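Local coordinates for glycosyl hydrolase family 2, TIM barrel domain protein (Parabacteroides merdae ATCC 43184, PDB 6DXU) that probably hydrolyses beta-glucuronides, as a gut bacterial beta-glucuronidase of glycoside hydrolase family 2, at residues 278-283 with 318-323; 420-425 with 461-466. One frame throughout, in Å; residues are numbered along the deposited sequence.

Contact 1: 278-283 with 318-323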
ATOM      1  N   TRP D 278     -30.643  33.710 -27.076  1.00 24.48           N
ATOM      2  CA  TRP D 278     -31.058  32.316 -27.151  1.00 24.42           C
ATOM      3  C   TRP D 278     -32.398  32.164 -26.442  1.00 20.93           C
ATOM      4  O   TRP D 278     -32.588  32.681 -25.340  1.00 23.74           O
ATOM      5  CB  TRP D 278     -29.999  31.414 -26.494  1.00 22.79           C
ATOM      6  CG  TRP D 278     -30.235  29.930 -26.627  1.00 23.55           C
ATOM      7  CD1 TRP D 278     -29.714  29.093 -27.581  1.00 22.88           C
ATOM      8  CD2 TRP D 278     -31.050  29.110 -25.778  1.00 21.01           C
ATOM      9  NE1 TRP D 278     -30.150  27.799 -27.365  1.00 21.54           N
ATOM     10  CE2 TRP D 278     -30.974  27.786 -26.272  1.00 22.41           C
ATOM     11  CE3 TRP D 278     -31.834  29.364 -24.647  1.00 21.38           C
ATOM     12  CZ2 TRP D 278     -31.656  26.720 -25.674  1.00 21.85           C
ATOM     13  CZ3 TRP D 278     -32.509  28.307 -24.053  1.00 22.11           C
ATOM     14  CH2 TRP D 278     -32.412  27.000 -24.565  1.00 22.73           C
ATOM     15  N   ASP D 279     -33.322  31.453 -27.076  1.00 23.64           N
ATOM     16  CA  ASP D 279     -34.673  31.268 -26.569  1.00 28.56           C
ATOM     17  C   ASP D 279     -35.135  29.854 -26.901  1.00 23.75           C
ATOM     18  O   ASP D 279     -34.589  29.210 -27.795  1.00 25.81           O
ATOM     19  CB  ASP D 279     -35.609  32.332 -27.169  1.00 33.47           C
ATOM     20  CG  ASP D 279     -37.060  32.056 -26.890  1.00 36.30           C
ATOM     21  OD1 ASP D 279     -37.732  31.571 -27.827  1.00 40.13           O
ATOM     22  OD2 ASP D 279     -37.523  32.289 -25.750  1.00 42.46           O
ATOM     23  N   VAL D 280     -36.134  29.358 -26.157  1.00 22.26           N
ATOM     24  CA  VAL D 280     -36.614  28.004 -26.426  1.00 22.86           C
ATOM     25  C   VAL D 280     -37.395  27.936 -27.732  1.00 30.44           C
ATOM     26  O   VAL D 280     -37.473  26.867 -28.347  1.00 25.42           O
ATOM     27  CB  VAL D 280     -37.446  27.449 -25.255  1.00 24.51           C
ATOM     28  CG1 VAL D 280     -36.540  27.215 -24.018  1.00 21.30           C
ATOM     29  CG2 VAL D 280     -38.622  28.354 -24.919  1.00 27.25           C
ATOM     30  N   ASP D 281     -37.970  29.050 -28.187  1.00 29.63           N
ATOM     31  CA  ASP D 281     -38.674  29.025 -29.464  1.00 31.79           C
ATOM     32  C   ASP D 281     -37.760  29.352 -30.630  1.00 28.54           C
ATOM     33  O   ASP D 281     -37.945  28.809 -31.728  1.00 29.53           O
ATOM     34  CB  ASP D 281     -39.850  30.007 -29.446  1.00 34.36           C
ATOM     35  CG  ASP D 281     -40.925  29.603 -28.454  1.00 37.44           C
ATOM     36  OD1 ASP D 281     -41.421  30.486 -27.723  1.00 46.54           O
ATOM     37  OD2 ASP D 281     -41.258  28.403 -28.393  1.00 38.86           O
ATOM     38  N   VAL D 282     -36.772  30.212 -30.409  1.00 25.36           N
ATOM     39  CA  VAL D 282     -35.785  30.575 -31.425  1.00 27.54           C
ATOM     40  C   VAL D 282     -34.394  30.367 -30.829  1.00 32.47           C
ATOM     41  O   VAL D 282     -33.757  31.333 -30.383  1.00 28.24           O
ATOM     42  CB  VAL D 282     -36.004  32.023 -31.905  1.00 34.51           C
ATOM     43  CG1 VAL D 282     -35.111  32.353 -33.095  1.00 33.44           C
ATOM     44  CG2 VAL D 282     -37.468  32.231 -32.277  1.00 30.18           C
ATOM     45  N   PRO D 283     -33.897  29.128 -30.764  1.00 26.55           N
ATOM     46  CA  PRO D 283     -32.546  28.894 -30.230  1.00 26.64           C
ATOM     47  C   PRO D 283     -31.517  29.406 -31.225  1.00 33.56           C
ATOM     48  O   PRO D 283     -31.468  28.953 -32.369  1.00 44.04           O
ATOM     49  CB  PRO D 283     -32.478  27.367 -30.084  1.00 25.77           C
ATOM     50  CG  PRO D 283     -33.469  26.857 -31.088  1.00 27.96           C
ATOM     51  CD  PRO D 283     -34.573  27.876 -31.142  1.00 26.52           C
ATOM     52  N   PHE D 318     -40.858  31.185 -13.317  1.00 21.91           N
ATOM     53  CA  PHE D 318     -39.564  31.226 -13.977  1.00 22.31           C
ATOM     54  C   PHE D 318     -39.629  32.170 -15.166  1.00 25.93           C
ATOM     55  O   PHE D 318     -40.620  32.183 -15.905  1.00 26.72           O
ATOM     56  CB  PHE D 318     -39.157  29.817 -14.432  1.00 20.99           C
ATOM     57  CG  PHE D 318     -37.924  29.789 -15.292  1.00 22.61           C
ATOM     58  CD1 PHE D 318     -36.662  29.872 -14.714  1.00 23.75           C
ATOM     59  CD2 PHE D 318     -38.030  29.657 -16.667  1.00 22.15           C
ATOM     60  CE1 PHE D 318     -35.519  29.848 -15.498  1.00 25.44           C
ATOM     61  CE2 PHE D 318     -36.904  29.632 -17.460  1.00 21.58           C
ATOM     62  CZ  PHE D 318     -35.635  29.724 -16.869  1.00 22.88           C
ATOM     63  N   PHE D 319     -38.579  32.972 -15.336  1.00 24.50           N
ATOM     64  CA  PHE D 319     -38.508  33.972 -16.392  1.00 24.46           C
ATOM     65  C   PHE D 319     -37.306  33.706 -17.278  1.00 24.05           C
ATOM     66  O   PHE D 319     -36.187  33.559 -16.782  1.00 21.46           O
ATOM     67  CB  PHE D 319     -38.414  35.393 -15.824  1.00 26.13           C
ATOM     68  CG  PHE D 319     -39.725  35.933 -15.333  1.00 30.63           C
ATOM     69  CD1 PHE D 319     -40.360  36.952 -16.013  1.00 33.97           C
ATOM     70  CD2 PHE D 319     -40.332  35.410 -14.207  1.00 30.72           C
ATOM     71  CE1 PHE D 319     -41.573  37.447 -15.570  1.00 34.21           C
ATOM     72  CE2 PHE D 319     -41.549  35.903 -13.768  1.00 34.43           C
ATOM     73  CZ  PHE D 319     -42.163  36.915 -14.448  1.00 31.52           C
ATOM     74  N   LEU D 320     -37.542  33.660 -18.583  1.00 22.14           N
ATOM     75  CA  LEU D 320     -36.492  33.561 -19.591  1.00 23.58           C
ATOM     76  C   LEU D 320     -36.498  34.856 -20.392  1.00 29.26           C
ATOM     77  O   LEU D 320     -37.531  35.220 -20.968  1.00 25.00           O
ATOM     78  CB  LEU D 320     -36.716  32.358 -20.511  1.00 23.25           C
ATOM     79  CG  LEU D 320     -35.689  32.207 -21.636  1.00 25.65           C
ATOM     80  CD1 LEU D 320     -34.304  31.949 -21.038  1.00 28.05           C
ATOM     81  CD2 LEU D 320     -36.083  31.104 -22.598  1.00 28.97           C
ATOM     82  N   ASN D 321     -35.365  35.564 -20.392  1.00 26.93           N
ATOM     83  CA  ASN D 321     -35.225  36.802 -21.160  1.00 28.86           C
ATOM     84  C   ASN D 321     -36.316  37.812 -20.802  1.00 28.13           C
ATOM     85  O   ASN D 321     -36.890  38.469 -21.669  1.00 31.04           O
ATOM     86  CB  ASN D 321     -35.206  36.507 -22.656  1.00 26.92           C
ATOM     87  CG  ASN D 321     -33.966  35.727 -23.071  1.00 27.55           C
ATOM     88  OD1 ASN D 321     -32.902  35.893 -22.477  1.00 24.38           O
ATOM     89  ND2 ASN D 321     -34.094  34.894 -24.103  1.00 25.95           N
ATOM     90  N   GLY D 322     -36.613  37.911 -19.509  1.00 28.94           N
ATOM     91  CA  GLY D 322     -37.540  38.886 -18.969  1.00 32.90           C
ATOM     92  C   GLY D 322     -39.014  38.577 -19.140  1.00 33.58           C
ATOM     93  O   GLY D 322     -39.845  39.439 -18.842  1.00 31.49           O
ATOM     94  N   LYS D 323     -39.382  37.372 -19.575  1.00 28.07           N
ATOM     95  CA  LYS D 323     -40.791  37.009 -19.714  1.00 28.48           C
ATOM     96  C   LYS D 323     -41.059  35.659 -19.066  1.00 28.60           C
ATOM     97  O   LYS D 323     -40.235  34.743 -19.160  1.00 25.83           O
ATOM     98  CB  LYS D 323     -41.193  36.977 -21.182  1.00 33.19           C
ATOM     99  CG  LYS D 323     -40.867  38.281 -21.908  1.00 38.39           C
ATOM    100  CD  LYS D 323     -41.079  38.165 -23.401  1.00 47.07           C
ATOM    101  CE  LYS D 323     -40.656  39.438 -24.124  1.00 50.70           C
ATOM    102  NZ  LYS D 323     -41.296  39.501 -25.472  1.00 56.24           N
TER
HETATM  103  O   HOH W   1     -36.680  34.940 -25.160  1.00 44.74           O

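Contact 2: 420-425 with 461-466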
ATOM      1  N   PRO D 420     -25.766  27.079 -23.343  1.00 20.59           N
ATOM      2  CA  PRO D 420     -26.818  27.993 -22.864  1.00 21.26           C
ATOM      3  C   PRO D 420     -28.060  27.265 -22.368  1.00 19.74           C
ATOM      4  O   PRO D 420     -28.798  27.814 -21.539  1.00 19.87           O
ATOM      5  CB  PRO D 420     -27.114  28.881 -24.088  1.00 21.09           C
ATOM      6  CG  PRO D 420     -26.670  28.069 -25.259  1.00 23.39           C
ATOM      7  CD  PRO D 420     -25.466  27.283 -24.770  1.00 23.67           C
ATOM      8  N   ALA D 421     -28.304  26.035 -22.821  1.00 21.69           N
ATOM      9  CA  ALA D 421     -29.473  25.296 -22.340  1.00 18.23           C
ATOM     10  C   ALA D 421     -29.448  25.079 -20.833  1.00 19.42           C
ATOM     11  O   ALA D 421     -30.507  25.034 -20.197  1.00 20.08           O
ATOM     12  CB  ALA D 421     -29.571  23.946 -23.063  1.00 22.70           C
ATOM     13  N   VAL D 422     -28.265  24.910 -20.234  1.00 21.47           N
ATOM     14  CA  VAL D 422     -28.225  24.494 -18.834  1.00 18.10           C
ATOM     15  C   VAL D 422     -28.611  25.660 -17.932  1.00 18.45           C
ATOM     16  O   VAL D 422     -28.026  26.749 -18.010  1.00 19.07           O
ATOM     17  CB  VAL D 422     -26.836  23.949 -18.462  1.00 19.52           C
ATOM     18  CG1 VAL D 422     -26.810  23.539 -16.988  1.00 21.20           C
ATOM     19  CG2 VAL D 422     -26.452  22.775 -19.371  1.00 18.82           C
ATOM     20  N   ILE D 423     -29.594  25.430 -17.063  1.00 17.64           N
ATOM     21  CA  ILE D 423     -29.949  26.385 -16.017  1.00 21.43           C
ATOM     22  C   ILE D 423     -29.761  25.833 -14.613  1.00 23.31           C
ATOM     23  O   ILE D 423     -29.763  26.623 -13.658  1.00 21.52           O
ATOM     24  CB  ILE D 423     -31.402  26.875 -16.173  1.00 21.31           C
ATOM     25  CG1 ILE D 423     -32.343  25.658 -16.216  1.00 23.68           C
ATOM     26  CG2 ILE D 423     -31.526  27.751 -17.407  1.00 17.86           C
ATOM     27  CD1 ILE D 423     -33.843  25.999 -16.106  1.00 24.61           C
ATOM     28  N   ILE D 424     -29.650  24.517 -14.427  1.00 22.05           N
ATOM     29  CA  ILE D 424     -29.612  23.923 -13.095  1.00 22.29           C
ATOM     30  C   ILE D 424     -28.553  22.832 -13.043  1.00 21.85           C
ATOM     31  O   ILE D 424     -28.529  21.941 -13.901  1.00 18.83           O
ATOM     32  CB  ILE D 424     -30.983  23.339 -12.692  1.00 20.90           C
ATOM     33  CG1 ILE D 424     -31.960  24.462 -12.330  1.00 22.65           C
ATOM     34  CG2 ILE D 424     -30.832  22.369 -11.523  1.00 19.09           C
ATOM     35  CD1 ILE D 424     -33.408  23.989 -12.174  1.00 22.78           C
ATOM     36  N   TRP D 425     -27.698  22.886 -12.026  1.00 20.26           N
ATOM     37  CA  TRP D 425     -26.847  21.757 -11.669  1.00 19.90           C
ATOM     38  C   TRP D 425     -27.470  21.041 -10.476  1.00 18.19           C
ATOM     39  O   TRP D 425     -27.610  21.624  -9.395  1.00 19.08           O
ATOM     40  CB  TRP D 425     -25.427  22.204 -11.330  1.00 18.78           C
ATOM     41  CG  TRP D 425     -24.697  23.025 -12.391  1.00 17.80           C
ATOM     42  CD1 TRP D 425     -24.202  24.300 -12.229  1.00 19.77           C
ATOM     43  CD2 TRP D 425     -24.329  22.624 -13.725  1.00 18.62           C
ATOM     44  NE1 TRP D 425     -23.565  24.711 -13.377  1.00 20.99           N
ATOM     45  CE2 TRP D 425     -23.631  23.711 -14.311  1.00 19.13           C
ATOM     46  CE3 TRP D 425     -24.525  21.456 -14.484  1.00 19.33           C
ATOM     47  CZ2 TRP D 425     -23.113  23.663 -15.612  1.00 19.24           C
ATOM     48  CZ3 TRP D 425     -24.024  21.407 -15.776  1.00 18.47           C
ATOM     49  CH2 TRP D 425     -23.333  22.509 -16.336  1.00 18.78           C
ATOM     50  N   ASP D 461     -21.325  30.422 -10.585  1.00 26.47           N
ATOM     51  CA  ASP D 461     -22.419  31.051  -9.858  1.00 29.06           C
ATOM     52  C   ASP D 461     -23.509  31.592 -10.774  1.00 33.31           C
ATOM     53  O   ASP D 461     -24.409  32.282 -10.285  1.00 32.07           O
ATOM     54  CB  ASP D 461     -21.902  32.170  -8.944  1.00 34.99           C
ATOM     55  CG  ASP D 461     -21.453  33.402  -9.712  1.00 45.62           C
ATOM     56  OD1 ASP D 461     -21.371  34.486  -9.093  1.00 57.53           O
ATOM     57  OD2 ASP D 461     -21.249  33.307 -10.940  1.00 43.87           O
ATOM     58  N   THR D 462     -23.443  31.335 -12.079  1.00 23.39           N
ATOM     59  CA  THR D 462     -24.503  31.784 -12.972  1.00 28.04           C
ATOM     60  C   THR D 462     -25.648  30.793 -13.050  1.00 29.79           C
ATOM     61  O   THR D 462     -26.635  31.060 -13.745  1.00 27.77           O
ATOM     62  CB  THR D 462     -23.981  32.027 -14.396  1.00 30.32           C
ATOM     63  OG1 THR D 462     -23.802  30.769 -15.071  1.00 27.76           O
ATOM     64  CG2 THR D 462     -22.677  32.813 -14.379  1.00 30.42           C
ATOM     65  N   ARG D 463     -25.538  29.635 -12.407  1.00 25.95           N
ATOM     66  CA  ARG D 463     -26.617  28.665 -12.487  1.00 25.30           C
ATOM     67  C   ARG D 463     -27.089  28.294 -11.084  1.00 22.49           C
ATOM     68  O   ARG D 463     -26.414  28.558 -10.084  1.00 26.61           O
ATOM     69  CB  ARG D 463     -26.157  27.453 -13.290  1.00 28.37           C
ATOM     70  CG  ARG D 463     -25.933  27.888 -14.753  1.00 28.48           C
ATOM     71  CD  ARG D 463     -25.462  26.752 -15.537  1.00 29.33           C
ATOM     72  NE  ARG D 463     -25.457  26.959 -16.983  1.00 26.24           N
ATOM     73  CZ  ARG D 463     -24.370  27.211 -17.694  1.00 23.93           C
ATOM     74  NH1 ARG D 463     -23.192  27.326 -17.085  1.00 22.22           N
ATOM     75  NH2 ARG D 463     -24.457  27.287 -19.014  1.00 21.71           N
ATOM     76  N   MET D 464     -28.289  27.729 -11.021  1.00 19.04           N
ATOM     77  CA  MET D 464     -28.905  27.337  -9.763  1.00 20.91           C
ATOM     78  C   MET D 464     -28.563  25.884  -9.435  1.00 21.34           C
ATOM     79  O   MET D 464     -28.445  25.044 -10.326  1.00 21.17           O
ATOM     80  CB  MET D 464     -30.426  27.491  -9.838  1.00 21.39           C
ATOM     81  CG  MET D 464     -30.925  28.913 -10.173  1.00 25.51           C
ATOM     82  SD  MET D 464     -30.629  29.999  -8.760  1.00 28.93           S
ATOM     83  CE  MET D 464     -32.299  30.126  -8.126  1.00 26.78           C
ATOM     84  N   THR D 465     -28.396  25.598  -8.146  1.00 16.73           N
ATOM     85  CA  THR D 465     -28.320  24.209  -7.703  1.00 18.54           C
ATOM     86  C   THR D 465     -29.715  23.700  -7.346  1.00 20.04           C
ATOM     87  O   THR D 465     -30.619  24.471  -7.001  1.00 20.08           O
ATOM     88  CB  THR D 465     -27.393  24.039  -6.491  1.00 17.34           C
ATOM     89  OG1 THR D 465     -27.949  24.734  -5.367  1.00 22.69           O
ATOM     90  CG2 THR D 465     -25.994  24.572  -6.782  1.00 18.48           C
ATOM     91  N   ALA D 466     -29.876  22.380  -7.395  1.00 18.90           N
ATOM     92  CA  ALA D 466     -31.158  21.778  -7.042  1.00 20.36           C
ATOM     93  C   ALA D 466     -30.956  20.348  -6.567  1.00 21.04           C
ATOM     94  O   ALA D 466     -29.939  19.715  -6.858  1.00 21.58           O
ATOM     95  CB  ALA D 466     -32.140  21.780  -8.225  1.00 19.44           C
TER

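Contact 1: 278-283 with 318-323
N321 reaches across to the backbone of W278, its ND2 giving a hydrogen bond of 2.9 Å to the carbonyl O of W278. The oxygen lies close to the plane of the amide, but the donor stands above the carbonyl plane, and the N-H...O angle is 148°. The same ND2 also donates to a water 2.8 Å away, which in turn gives a hydrogen bond to OD2 of D279. One amide nitrogen thus grips the loop 278-283 twice, once directly and once through water.

Beside this polar bridge L320 packs. It has CG anti to its backbone N (chi1 178°), which carries the isobutyl group out toward the loop. There its CD2 lies 4.2 Å from CG1 of V280, an apolar contact that suits two branched aliphatic residues, and also 3.7 Å from OD2 of D279.

The next shell fixes these groups. OD1 of D279 takes the N-H of D281, which comes from above the carboxylate plane, and that of V282 through its anti lone pair. The first bond makes an Asx turn, the second the wider Asx motif. Aspartate suits the place, because one oxygen ties down the loop while the other faces the water. On the opposite segment, N321 and G322 form the corners of a type I' turn from L320 to K323, where positive phi angles are well tolerated by asparagine and glycine. OD1 of N321 is held by the backbone N of H309, and NE1 of W278 donates to O of D379.

The loop between strands 263-273 and 286-294 is thereby seated on the hairpin of strands 318-320 and 323-331: V280 and L320 both pack on L325 of the latter strand, while W278 and V280 lean on L384 of strand 384-388.

Contact 2: 420-425 with 461-466
R463, just ahead of strand 464-468, meets W425 of the parallel strand 422-429, and these two bury the most surface here. The arginine has CG anti to its carbonyl carbon (chi1 -67°) and runs extended as far as NE, passing its aliphatic stem obliquely across the indole. Its CD sits 3.5 Å from NE1 of W425, and the ring and guanidinium planes are 62° apart. At the end of the stem NE donates to the carbonyl O of V422 (2.8 Å, 169°). The oxygen lies in the guanidinium plane, although the donor rises above the carbonyl plane. V422 crosses the arginine at about a right angle, its CG1 3.7 Å from NE, and that same methyl rests over one face of the W425 ring, toward its rim. Arginine suits the place because it offers both a long apolar stem and several N-H groups.

M464 comes next in buried area, and its backbone does the pairing. Its N donates to O of I423 (3.2 Å) and its O accepts from N of W425 (2.8 Å), nearly in line with the C=O bond. One step on, A466 N binds O of W425 (3.1 Å). The small A466 lets its CB nestle 3.6 Å from CG2 of I424. Parallel bridges I424-M464 and W425-T465 close a beta-alpha-beta unit of the TIM barrel, with helix 442-459 between the strands.

Beyond the pair, OD2 of D460 takes both NH1 of R463, in a salt bridge, and NE1 of W425, while NH2 of R463 reaches O of H417. With an alanine here, the V422 carbonyl would probably lose its strong donor and D460 its salt-bridge mate, and a gap would open beside the indole. Carboxylate and main-chain oxygens probably offset the cost of burying the charge and fix the guanidinium's rotation.

Overall arrangement
Contact 1 closes before contact 2 opens along the chain, and their centres lie 15 Å apart on the same side of the chain's centre. Both reach the same curled sheet of the TIM barrel domain. The 420-425 with 461-466 pairing joins neighbouring barrel strands within a beta-alpha-beta unit through helix 442-459, whereas 278-283 with 318-323 brings a loop between strands 263-273 and 286-294 onto a hairpin of that sheet. They touch directly: CD1 of W278 packs 4.0 Å from CG of P420, and CZ of F318 lies 4.2 Å from CD1 of I423. W278 thus packs the loop against the residues leading into strand 422-429, while F318 and I423 meet within the barrel sheet.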